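Local coordinates for SusD superfamily protein (PDB 3L22) that probably binds glycans at the outer membrane of Bacteroides fragilis as a SusD-family lipoprotein, and carries zinc ions in the crystal, at residues I21-I32 with Y116-L126; A31-L40 with D83-K94. One frame throughout, in Å; residues are numbered along the deposited sequence.

Interaction 1 of 2, residues I21-I32 with Y116-L126; sequences IEATLNGLYAAI and YVQEAKFVRAL. With ZN (zinc ion), chain B.
Tyr29 and Glu119 make the polar centre of this helix pair: the phenol OH of Tyr29 donates to OE1 of Glu119 at 2.8 Å, reaching the oxygen from above the carboxylate plane, 49° out of it. The same carboxylate uses its other oxygen on the metal, with OE2 of Glu119 at 2.1 Å from the zinc ion, while two waters and His197 complete the coordination. One carboxylate thus serves two tasks, and the hydrogen bond limits its rotation. Val123 CG2 lies over one face of the Tyr29 ring, 4.1 Å from the centroid, a CH-pi contact that, with OE1 of Glu119 at the ring edge, helps to hold the ring's orientation.

Toward the N-terminal ends of both segments, Tyr116 repeats the scheme with roles exchanged between helices. Its OH donates to OE2 of Glu22; the 2.4 Å between Tyr116 OH and Glu22 OE2 is shorter than normal, and its exact length is doubtful. Ile21 CG2 sits over one ring face. That methyl is anti to the backbone N (CG1 has chi1 -63°), which carries it across to the ring.

The axes of the two segments run nearly parallel, 16° apart with a closest approach of 9.9 Å, and Leu25 stands opposite Ala120 and Leu28 opposite Val123, in a mainly helical part of the fold, which belongs to the TPR clan of families. Between the polar pairs, Leu25 CD2 bridges Tyr116 and Glu119, 3.5 Å from OE1 of Glu119. Leu28 CD1 rests on Ala120 CB at 3.6 Å, the small alanine admitting the leucine, and Ile32 closes the row against Val123 and Leu126. His197, itself a zinc ligand through ND1, is held in turn: its NE2 is hydrogen-bonded to Asn26 OD1 and its ring lies nearly parallel to that of Tyr29, while Ala198 N hydrogen-bonds the Tyr29 hydroxyl.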
loop_
_atom_site.group_PDB
_atom_site.type_symbol
_atom_site.label_atom_id
_atom_site.label_comp_id
_atom_site.label_asym_id
_atom_site.label_seq_id
_atom_site.Cartn_x
_atom_site.Cartn_y
_atom_site.Cartn_z
ATOM N N ILE A 21 8.210 -16.263 21.025
ATOM C CA ILE A 21 7.754 -16.376 19.629
ATOM C C ILE A 21 6.991 -15.111 19.222
ATOM O O ILE A 21 7.273 -14.466 18.207
ATOM C CB ILE A 21 6.853 -17.615 19.403
ATOM C CG1 ILE A 21 7.638 -18.920 19.685
ATOM C CG2 ILE A 21 6.317 -17.597 17.947
ATOM C CD1 ILE A 21 6.731 -20.196 19.823
ATOM N N GLU A 22 6.052 -14.724 20.055
ATOM C CA GLU A 22 5.235 -13.583 19.748
ATOM C C GLU A 22 6.013 -12.262 19.739
ATOM O O GLU A 22 5.697 -11.420 18.948
ATOM C CB GLU A 22 4.055 -13.514 20.702
ATOM C CG GLU A 22 3.088 -14.618 20.390
ATOM C CD GLU A 22 1.946 -14.744 21.379
ATOM O OE1 GLU A 22 1.774 -13.816 22.169
ATOM O OE2 GLU A 22 1.219 -15.766 21.341
ATOM N N ALA A 23 7.026 -12.102 20.599
ATOM C CA ALA A 23 7.851 -10.915 20.561
ATOM C C ALA A 23 8.537 -10.802 19.200
ATOM O O ALA A 23 8.635 -9.714 18.634
ATOM C CB ALA A 23 8.938 -10.929 21.711
ATOM N N THR A 24 9.037 -11.923 18.691
ATOM C CA THR A 24 9.702 -11.926 17.390
ATOM C C THR A 24 8.695 -11.693 16.299
ATOM O O THR A 24 8.976 -10.941 15.374
ATOM C CB THR A 24 10.485 -13.213 17.154
ATOM O OG1 THR A 24 11.321 -13.434 18.287
ATOM C CG2 THR A 24 11.350 -13.132 15.911
ATOM N N LEU A 25 7.503 -12.262 16.429
ATOM C CA LEU A 25 6.437 -12.032 15.436
ATOM C C LEU A 25 6.064 -10.552 15.363
ATOM O O LEU A 25 5.991 -9.957 14.266
ATOM C CB LEU A 25 5.178 -12.853 15.762
ATOM C CG LEU A 25 3.929 -12.673 14.896
ATOM C CD1 LEU A 25 4.245 -12.902 13.483
ATOM C CD2 LEU A 25 2.822 -13.609 15.342
ATOM N N ASN A 26 5.863 -9.935 16.524
ATOM C CA ASN A 26 5.644 -8.475 16.538
ATOM C C ASN A 26 6.785 -7.688 15.935
ATOM O O ASN A 26 6.548 -6.658 15.340
ATOM C CB ASN A 26 5.254 -7.962 17.923
ATOM C CG ASN A 26 3.818 -8.385 18.284
ATOM O OD1 ASN A 26 2.866 -8.246 17.465
ATOM N ND2 ASN A 26 3.652 -8.929 19.489
ATOM N N GLY A 27 8.002 -8.192 16.048
ATOM C CA GLY A 27 9.145 -7.562 15.362
ATOM C C GLY A 27 9.013 -7.602 13.836
ATOM O O GLY A 27 9.553 -6.732 13.161
ATOM N N LEU A 28 8.313 -8.598 13.290
ATOM C CA LEU A 28 8.073 -8.642 11.831
ATOM C C LEU A 28 7.196 -7.486 11.395
ATOM O O LEU A 28 7.497 -6.787 10.411
ATOM C CB LEU A 28 7.460 -9.997 11.400
ATOM C CG LEU A 28 8.217 -11.262 11.859
ATOM C CD1 LEU A 28 7.542 -12.554 11.314
ATOM C CD2 LEU A 28 9.695 -11.196 11.426
ATOM N N TYR A 29 6.145 -7.230 12.165
ATOM C CA TYR A 29 5.263 -6.108 11.883
ATOM C C TYR A 29 6.006 -4.777 12.074
ATOM O O TYR A 29 5.783 -3.841 11.305
ATOM C CB TYR A 29 4.009 -6.141 12.778
ATOM C CG TYR A 29 3.055 -7.239 12.444
ATOM C CD1 TYR A 29 2.241 -7.164 11.339
ATOM C CD2 TYR A 29 2.985 -8.398 13.232
ATOM C CE1 TYR A 29 1.360 -8.208 11.018
ATOM C CE2 TYR A 29 2.113 -9.424 12.925
ATOM C CZ TYR A 29 1.307 -9.326 11.805
ATOM O OH TYR A 29 0.421 -10.356 11.514
ATOM N N ALA A 30 6.891 -4.696 13.065
ATOM C CA ALA A 30 7.690 -3.471 13.269
ATOM C C ALA A 30 8.626 -3.303 12.086
ATOM O O ALA A 30 8.803 -2.184 11.617
ATOM C CB ALA A 30 8.485 -3.444 14.652
ATOM N N ALA A 31 9.185 -4.402 11.590
ATOM C CA ALA A 31 10.204 -4.321 10.532
ATOM C C ALA A 31 9.656 -3.771 9.225
ATOM O O ALA A 31 10.398 -3.172 8.456
ATOM C CB ALA A 31 10.864 -5.679 10.297
ATOM N N ILE A 32 8.370 -3.984 8.934
ATOM C CA ILE A 32 7.803 -3.409 7.717
ATOM C C ILE A 32 7.311 -1.968 7.898
ATOM O O ILE A 32 6.965 -1.325 6.899
ATOM C CB ILE A 32 6.643 -4.208 7.067
ATOM C CG1 ILE A 32 5.497 -4.437 8.013
ATOM C CG2 ILE A 32 7.157 -5.455 6.391
ATOM C CD1 ILE A 32 4.260 -4.849 7.270
ATOM N N TYR A 116 0.811 -18.302 13.597
ATOM C CA TYR A 116 2.109 -17.604 13.579
ATOM C C TYR A 116 2.791 -17.706 12.203
ATOM O O TYR A 116 3.311 -16.712 11.673
ATOM C CB TYR A 116 3.057 -18.165 14.644
ATOM C CG TYR A 116 2.652 -18.024 16.099
ATOM C CD1 TYR A 116 1.884 -16.959 16.569
ATOM C CD2 TYR A 116 3.074 -18.971 17.025
ATOM C CE1 TYR A 116 1.561 -16.873 17.943
ATOM C CE2 TYR A 116 2.740 -18.898 18.366
ATOM C CZ TYR A 116 2.002 -17.849 18.818
ATOM O OH TYR A 116 1.731 -17.827 20.161
ATOM N N VAL A 117 2.742 -18.905 11.608
ATOM C CA VAL A 117 3.296 -19.110 10.271
ATOM C C VAL A 117 2.575 -18.241 9.265
ATOM O O VAL A 117 3.178 -17.576 8.457
ATOM C CB VAL A 117 3.172 -20.592 9.806
ATOM C CG1 VAL A 117 3.503 -20.763 8.288
ATOM C CG2 VAL A 117 4.083 -21.514 10.656
ATOM N N GLN A 118 1.266 -18.271 9.292
ATOM C CA GLN A 118 0.484 -17.606 8.248
ATOM C C GLN A 118 0.598 -16.068 8.386
ATOM O O GLN A 118 0.642 -15.337 7.395
ATOM C CB GLN A 118 -0.961 -18.121 8.311
ATOM C CG GLN A 118 -1.065 -19.587 7.857
ATOM C CD GLN A 118 -2.450 -20.184 8.045
ATOM O OE1 GLN A 118 -3.413 -19.454 8.271
ATOM N NE2 GLN A 118 -2.547 -21.528 8.008
ATOM N N GLU A 119 0.722 -15.587 9.616
ATOM C CA GLU A 119 0.969 -14.156 9.838
ATOM C C GLU A 119 2.322 -13.725 9.307
ATOM O O GLU A 119 2.430 -12.689 8.640
ATOM C CB GLU A 119 0.873 -13.758 11.321
ATOM C CG GLU A 119 -0.578 -13.659 11.769
ATOM C CD GLU A 119 -0.727 -13.010 13.157
ATOM O OE1 GLU A 119 0.148 -12.193 13.599
ATOM O OE2 GLU A 119 -1.740 -13.345 13.797
ATOM N N ALA A 120 3.340 -14.529 9.584
ATOM C CA ALA A 120 4.690 -14.203 9.137
ATOM C C ALA A 120 4.756 -14.212 7.591
ATOM O O ALA A 120 5.364 -13.340 6.985
ATOM C CB ALA A 120 5.690 -15.175 9.744
ATOM N N LYS A 121 4.123 -15.202 6.965
ATOM C CA LYS A 121 4.045 -15.252 5.509
ATOM C C LYS A 121 3.340 -14.038 4.892
ATOM O O LYS A 121 3.759 -13.533 3.852
ATOM C CB LYS A 121 3.418 -16.572 5.044
ATOM C CG LYS A 121 4.351 -17.787 5.237
ATOM C CD LYS A 121 3.722 -19.023 4.580
ATOM C CE LYS A 121 4.583 -20.240 4.818
ATOM N NZ LYS A 121 3.973 -21.435 4.172
ATOM N N PHE A 122 2.294 -13.545 5.552
ATOM C CA PHE A 122 1.610 -12.331 5.122
ATOM C C PHE A 122 2.588 -11.131 5.081
ATOM O O PHE A 122 2.604 -10.401 4.109
ATOM C CB PHE A 122 0.429 -12.001 6.034
ATOM C CG PHE A 122 -0.175 -10.674 5.755
ATOM C CD1 PHE A 122 -1.149 -10.539 4.750
ATOM C CD2 PHE A 122 0.266 -9.528 6.420
ATOM C CE1 PHE A 122 -1.699 -9.316 4.459
ATOM C CE2 PHE A 122 -0.277 -8.291 6.115
ATOM C CZ PHE A 122 -1.270 -8.200 5.107
ATOM N N VAL A 123 3.389 -10.954 6.134
ATOM C CA VAL A 123 4.371 -9.880 6.194
ATOM C C VAL A 123 5.396 -10.002 5.039
ATOM O O VAL A 123 5.656 -9.020 4.357
ATOM C CB VAL A 123 5.040 -9.808 7.561
ATOM C CG1 VAL A 123 6.155 -8.780 7.590
ATOM C CG2 VAL A 123 3.986 -9.479 8.638
ATOM N N ARG A 124 5.882 -11.217 4.761
ATOM C CA ARG A 124 6.794 -11.412 3.625
ATOM C C ARG A 124 6.096 -11.100 2.307
ATOM O O ARG A 124 6.671 -10.434 1.446
ATOM C CB ARG A 124 7.325 -12.821 3.619
ATOM C CG ARG A 124 8.334 -13.102 2.516
ATOM C CD ARG A 124 9.055 -14.420 2.802
ATOM N NE ARG A 124 8.171 -15.561 2.680
ATOM C CZ ARG A 124 8.507 -16.806 3.045
ATOM N NH1 ARG A 124 9.726 -17.101 3.536
ATOM N NH2 ARG A 124 7.646 -17.785 2.836
ATOM N N ALA A 125 4.837 -11.512 2.192
ATOM C CA ALA A 125 4.049 -11.289 0.989
ATOM C C ALA A 125 3.847 -9.785 0.722
ATOM O O ALA A 125 4.028 -9.299 -0.417
ATOM C CB ALA A 125 2.676 -12.029 1.103
ATOM N N LEU A 126 3.532 -9.047 1.783
ATOM C CA LEU A 126 3.361 -7.616 1.676
ATOM C C LEU A 126 4.661 -6.892 1.249
ATOM O O LEU A 126 4.647 -5.951 0.402
ATOM C CB LEU A 126 2.813 -7.068 3.014
ATOM C CG LEU A 126 2.221 -5.668 3.009
ATOM C CD1 LEU A 126 1.086 -5.485 1.945
ATOM C CD2 LEU A 126 1.729 -5.241 4.415
HETATM ZN ZN ZN B . -1.779 -12.442 15.657
HETATM O O HOH W 1 -3.719 -12.368 15.823
HETATM O O HOH W 2 -0.981 -13.926 17.153
#

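Interaction 2 of 2, residues A31-L40 with D83-K94; sequences AIKNTGTKSL and DTWTYAYLAINK
The Tyr87 ring is sandwiched: CB of Lys38 lies over one face, 3.9 Å from the centroid and 27° off the normal, and CG2 of Thr86 from its own helix lies over the opposite face, both offset toward the rim. In the ring plane, at the edge, are the backbone O of Asp83 and a water, while Thr35 CG2 approaches obliquely. That edge water donates to both Ala31 O and Tyr87 O, 2.7 Å from each, joining the carbonyls of the two residues. The aliphatic part of Lys38 crosses the ring at about a right angle before its chain, bent at CB-CG (chi2 -72°), carries NZ to the carboxylate of Asp83. There it makes a salt bridge with weak hydrogen bonds to both oxygens, 3.3 Å from NZ to OD2.

Another water links the phenol OH of Tyr87 with the hydroxyls of Thr35 and Thr37. Thr35 OG1 also accepts from the backbone N of Thr37 and of Lys38, an ST turn and ST motif that shape the loop following helix 18-33.

Leu40 packs on the helix backbone: CD1 is 3.5 Å from Thr84 O and CD2 is 3.7 Å from Ala88 N. Farther along, Ala31 CB meets Ala91 CB at 3.9 Å, and the CA atoms of these alanines come to 5.1 Å, an approach that small side chains permit.

The loop 34-40 is therefore laid on helix 79-103 by mixed chemistry: the charged pair is held by weak, long bonds and waters carry polar links between the two segments, so the firm fit comes from Leu40, the alanines and the face of Tyr87.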
loop_
_atom_site.group_PDB
_atom_site.type_symbol
_atom_site.label_atom_id
_atom_site.label_comp_id
_atom_site.label_asym_id
_atom_site.label_seq_id
_atom_site.Cartn_x
_atom_site.Cartn_y
_atom_site.Cartn_z
ATOM N N ALA A 31 9.185 -4.402 11.590
ATOM C CA ALA A 31 10.204 -4.321 10.532
ATOM C C ALA A 31 9.656 -3.771 9.225
ATOM O O ALA A 31 10.398 -3.172 8.456
ATOM C CB ALA A 31 10.864 -5.679 10.297
ATOM N N ILE A 32 8.370 -3.984 8.934
ATOM C CA ILE A 32 7.803 -3.409 7.717
ATOM C C ILE A 32 7.311 -1.968 7.898
ATOM O O ILE A 32 6.965 -1.325 6.899
ATOM C CB ILE A 32 6.643 -4.208 7.067
ATOM C CG1 ILE A 32 5.497 -4.437 8.013
ATOM C CG2 ILE A 32 7.157 -5.455 6.391
ATOM C CD1 ILE A 32 4.260 -4.849 7.270
ATOM N N LYS A 33 7.302 -1.485 9.147
ATOM C CA LYS A 33 6.831 -0.136 9.489
ATOM C C LYS A 33 8.002 0.869 9.507
ATOM O O LYS A 33 8.135 1.697 8.579
ATOM C CB LYS A 33 6.084 -0.216 10.819
ATOM C CG LYS A 33 5.455 1.071 11.348
ATOM C CD LYS A 33 4.860 0.878 12.775
ATOM C CE LYS A 33 5.856 0.728 13.938
ATOM N NZ LYS A 33 6.554 2.026 14.323
ATOM N N ASN A 34 8.867 0.799 10.537
ATOM C CA ASN A 34 10.072 1.656 10.611
ATOM C C ASN A 34 11.011 1.168 11.672
ATOM O O ASN A 34 10.617 0.401 12.539
ATOM C CB ASN A 34 9.765 3.154 10.869
ATOM C CG ASN A 34 9.046 3.394 12.163
ATOM O OD1 ASN A 34 7.814 3.358 12.195
ATOM N ND2 ASN A 34 9.797 3.697 13.228
ATOM N N THR A 35 12.257 1.614 11.603
ATOM C CA THR A 35 13.156 1.431 12.732
ATOM C C THR A 35 13.301 2.767 13.456
ATOM O O THR A 35 12.595 3.760 13.159
ATOM C CB THR A 35 14.490 0.941 12.273
ATOM O OG1 THR A 35 15.139 2.012 11.549
ATOM C CG2 THR A 35 14.282 -0.357 11.440
ATOM N N GLY A 36 14.205 2.789 14.427
ATOM C CA GLY A 36 14.564 4.014 15.115
ATOM C C GLY A 36 15.149 5.100 14.235
ATOM O O GLY A 36 15.061 6.289 14.603
ATOM N N THR A 37 15.767 4.728 13.116
ATOM C CA THR A 37 16.418 5.713 12.239
ATOM C C THR A 37 15.927 5.757 10.805
ATOM O O THR A 37 16.137 6.741 10.149
ATOM C CB THR A 37 17.928 5.499 12.224
ATOM O OG1 THR A 37 18.189 4.106 11.997
ATOM C CG2 THR A 37 18.578 5.929 13.625
ATOM N N LYS A 38 15.247 4.725 10.319
ATOM C CA LYS A 38 14.807 4.655 8.917
ATOM C C LYS A 38 13.356 4.202 8.915
ATOM O O LYS A 38 12.860 3.726 9.947
ATOM C CB LYS A 38 15.679 3.665 8.153
ATOM C CG LYS A 38 17.197 4.083 8.059
ATOM C CD LYS A 38 17.356 5.252 7.108
ATOM C CE LYS A 38 18.811 5.687 6.932
ATOM N NZ LYS A 38 18.827 6.561 5.723
ATOM N N SER A 39 12.675 4.392 7.796
ATOM C CA SER A 39 11.294 4.022 7.695
ATOM C C SER A 39 11.025 3.219 6.445
ATOM O O SER A 39 11.758 3.319 5.439
ATOM C CB SER A 39 10.410 5.268 7.810
ATOM O OG SER A 39 10.589 6.193 6.750
ATOM N N LEU A 40 9.985 2.392 6.500
ATOM C CA LEU A 40 9.495 1.699 5.335
ATOM C C LEU A 40 8.006 2.068 5.153
ATOM O O LEU A 40 7.703 3.250 4.913
ATOM C CB LEU A 40 9.832 0.197 5.407
ATOM C CG LEU A 40 9.680 -0.674 4.151
ATOM C CD1 LEU A 40 10.741 -0.334 3.093
ATOM C CD2 LEU A 40 9.789 -2.163 4.523
ATOM N N ASP A 83 16.942 2.763 0.900
ATOM C CA ASP A 83 16.216 2.451 2.119
ATOM C C ASP A 83 15.066 1.481 1.891
ATOM O O ASP A 83 14.907 0.560 2.669
ATOM C CB ASP A 83 15.662 3.694 2.792
ATOM C CG ASP A 83 16.767 4.655 3.315
ATOM O OD1 ASP A 83 17.969 4.295 3.369
ATOM O OD2 ASP A 83 16.380 5.806 3.636
ATOM N N THR A 84 14.268 1.687 0.845
ATOM C CA THR A 84 13.174 0.779 0.576
ATOM C C THR A 84 13.709 -0.634 0.378
ATOM O O THR A 84 13.190 -1.593 0.951
ATOM C CB THR A 84 12.379 1.207 -0.664
ATOM O OG1 THR A 84 11.801 2.501 -0.421
ATOM C CG2 THR A 84 11.292 0.153 -0.986
ATOM N N TRP A 85 14.756 -0.738 -0.440
ATOM C CA TRP A 85 15.419 -2.010 -0.717
ATOM C C TRP A 85 15.968 -2.675 0.557
ATOM O O TRP A 85 15.610 -3.810 0.883
ATOM C CB TRP A 85 16.554 -1.800 -1.729
ATOM C CG TRP A 85 17.093 -3.064 -2.282
ATOM C CD1 TRP A 85 18.107 -3.808 -1.765
ATOM C CD2 TRP A 85 16.647 -3.753 -3.464
ATOM N NE1 TRP A 85 18.308 -4.922 -2.532
ATOM C CE2 TRP A 85 17.437 -4.911 -3.588
ATOM C CE3 TRP A 85 15.645 -3.514 -4.410
ATOM C CZ2 TRP A 85 17.273 -5.829 -4.631
ATOM C CZ3 TRP A 85 15.486 -4.411 -5.447
ATOM C CH2 TRP A 85 16.316 -5.557 -5.556
ATOM N N THR A 86 16.858 -1.969 1.242
ATOM C CA THR A 86 17.497 -2.487 2.421
ATOM C C THR A 86 16.476 -2.913 3.468
ATOM O O THR A 86 16.562 -4.029 3.957
ATOM C CB THR A 86 18.465 -1.456 3.008
ATOM O OG1 THR A 86 19.457 -1.161 2.016
ATOM C CG2 THR A 86 19.184 -1.988 4.290
ATOM N N TYR A 87 15.468 -2.076 3.763
ATOM C CA TYR A 87 14.554 -2.422 4.871
ATOM C C TYR A 87 13.480 -3.445 4.497
ATOM O O TYR A 87 13.075 -4.212 5.369
ATOM C CB TYR A 87 14.029 -1.159 5.601
ATOM C CG TYR A 87 15.182 -0.550 6.354
ATOM C CD1 TYR A 87 16.011 0.397 5.761
ATOM C CD2 TYR A 87 15.506 -0.995 7.623
ATOM C CE1 TYR A 87 17.117 0.891 6.428
ATOM C CE2 TYR A 87 16.613 -0.528 8.288
ATOM C CZ TYR A 87 17.396 0.416 7.692
ATOM O OH TYR A 87 18.464 0.897 8.351
ATOM N N ALA A 88 13.042 -3.471 3.234
ATOM C CA ALA A 88 12.183 -4.541 2.756
ATOM C C ALA A 88 12.897 -5.892 2.885
ATOM O O ALA A 88 12.312 -6.824 3.390
ATOM C CB ALA A 88 11.697 -4.316 1.294
ATOM N N TYR A 89 14.141 -5.984 2.418
ATOM C CA TYR A 89 14.876 -7.247 2.472
ATOM C C TYR A 89 15.249 -7.628 3.892
ATOM O O TYR A 89 15.267 -8.830 4.192
ATOM C CB TYR A 89 16.112 -7.270 1.505
ATOM C CG TYR A 89 15.686 -7.655 0.097
ATOM C CD1 TYR A 89 15.323 -8.975 -0.205
ATOM C CD2 TYR A 89 15.552 -6.701 -0.901
ATOM C CE1 TYR A 89 14.852 -9.319 -1.462
ATOM C CE2 TYR A 89 15.128 -7.043 -2.171
ATOM C CZ TYR A 89 14.771 -8.348 -2.453
ATOM O OH TYR A 89 14.341 -8.675 -3.720
ATOM N N LEU A 90 15.530 -6.644 4.762
ATOM C CA LEU A 90 15.689 -6.940 6.178
ATOM C C LEU A 90 14.423 -7.556 6.766
ATOM O O LEU A 90 14.480 -8.558 7.472
ATOM C CB LEU A 90 16.038 -5.709 7.018
ATOM C CG LEU A 90 17.501 -5.314 7.101
ATOM C CD1 LEU A 90 17.616 -3.882 7.744
ATOM C CD2 LEU A 90 18.339 -6.411 7.891
ATOM N N ALA A 91 13.284 -6.946 6.502
ATOM C CA ALA A 91 11.999 -7.515 6.928
ATOM C C ALA A 91 11.811 -8.953 6.371
ATOM O O ALA A 91 11.425 -9.863 7.094
ATOM C CB ALA A 91 10.844 -6.597 6.486
ATOM N N ILE A 92 12.125 -9.154 5.085
ATOM C CA ILE A 92 11.981 -10.476 4.461
ATOM C C ILE A 92 12.866 -11.499 5.148
ATOM O O ILE A 92 12.409 -12.611 5.447
ATOM C CB ILE A 92 12.243 -10.374 2.950
ATOM C CG1 ILE A 92 11.048 -9.656 2.282
ATOM C CG2 ILE A 92 12.513 -11.753 2.276
ATOM C CD1 ILE A 92 11.378 -8.972 0.942
ATOM N N ASN A 93 14.122 -11.141 5.426
ATOM C CA ASN A 93 15.045 -12.079 6.058
ATOM C C ASN A 93 14.620 -12.400 7.494
ATOM O O ASN A 93 14.769 -13.530 7.932
ATOM C CB ASN A 93 16.505 -11.596 6.028
ATOM C CG ASN A 93 17.489 -12.700 6.461
ATOM O OD1 ASN A 93 17.529 -13.794 5.867
ATOM N ND2 ASN A 93 18.263 -12.432 7.522
ATOM N N LYS A 94 14.080 -11.406 8.205
ATOM C CA LYS A 94 13.480 -11.646 9.519
ATOM C C LYS A 94 12.346 -12.650 9.466
ATOM O O LYS A 94 12.267 -13.517 10.339
ATOM C CB LYS A 94 13.001 -10.345 10.171
ATOM C CG LYS A 94 14.161 -9.508 10.710
ATOM C CD LYS A 94 13.703 -8.115 11.216
ATOM C CE LYS A 94 14.862 -7.354 11.841
ATOM N NZ LYS A 94 15.059 -7.950 13.204
HETATM O O HOH W 3 12.987 -3.674 8.038
HETATM O O HOH W 4 17.693 1.295 11.034
HETATM O O HOH W 5 13.811 6.225 5.824
#

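How the interactions relate
The two contacts have centres 12 Å apart, on the same side of the chain's centre, and share helix 18-33, with Ala31 and Ile32 belonging to both. Along the chain the order is 21-32, 31-40, 83-94 and 116-126, so interaction 2 is enclosed by the longer-range closure of interaction 1. They also touch directly, Leu28 CD2 lying 3.6 Å from Lys94 C. Helix 18-33 therefore packs against helix 113-131 along its length and against helix 79-103 near its C-terminal end, while Ile92 of helix 79-103 packs in turn on helix 113-131. The result is a three-helix cluster within the family's starch-binding-associated range, with zinc bound at the interaction 1 side.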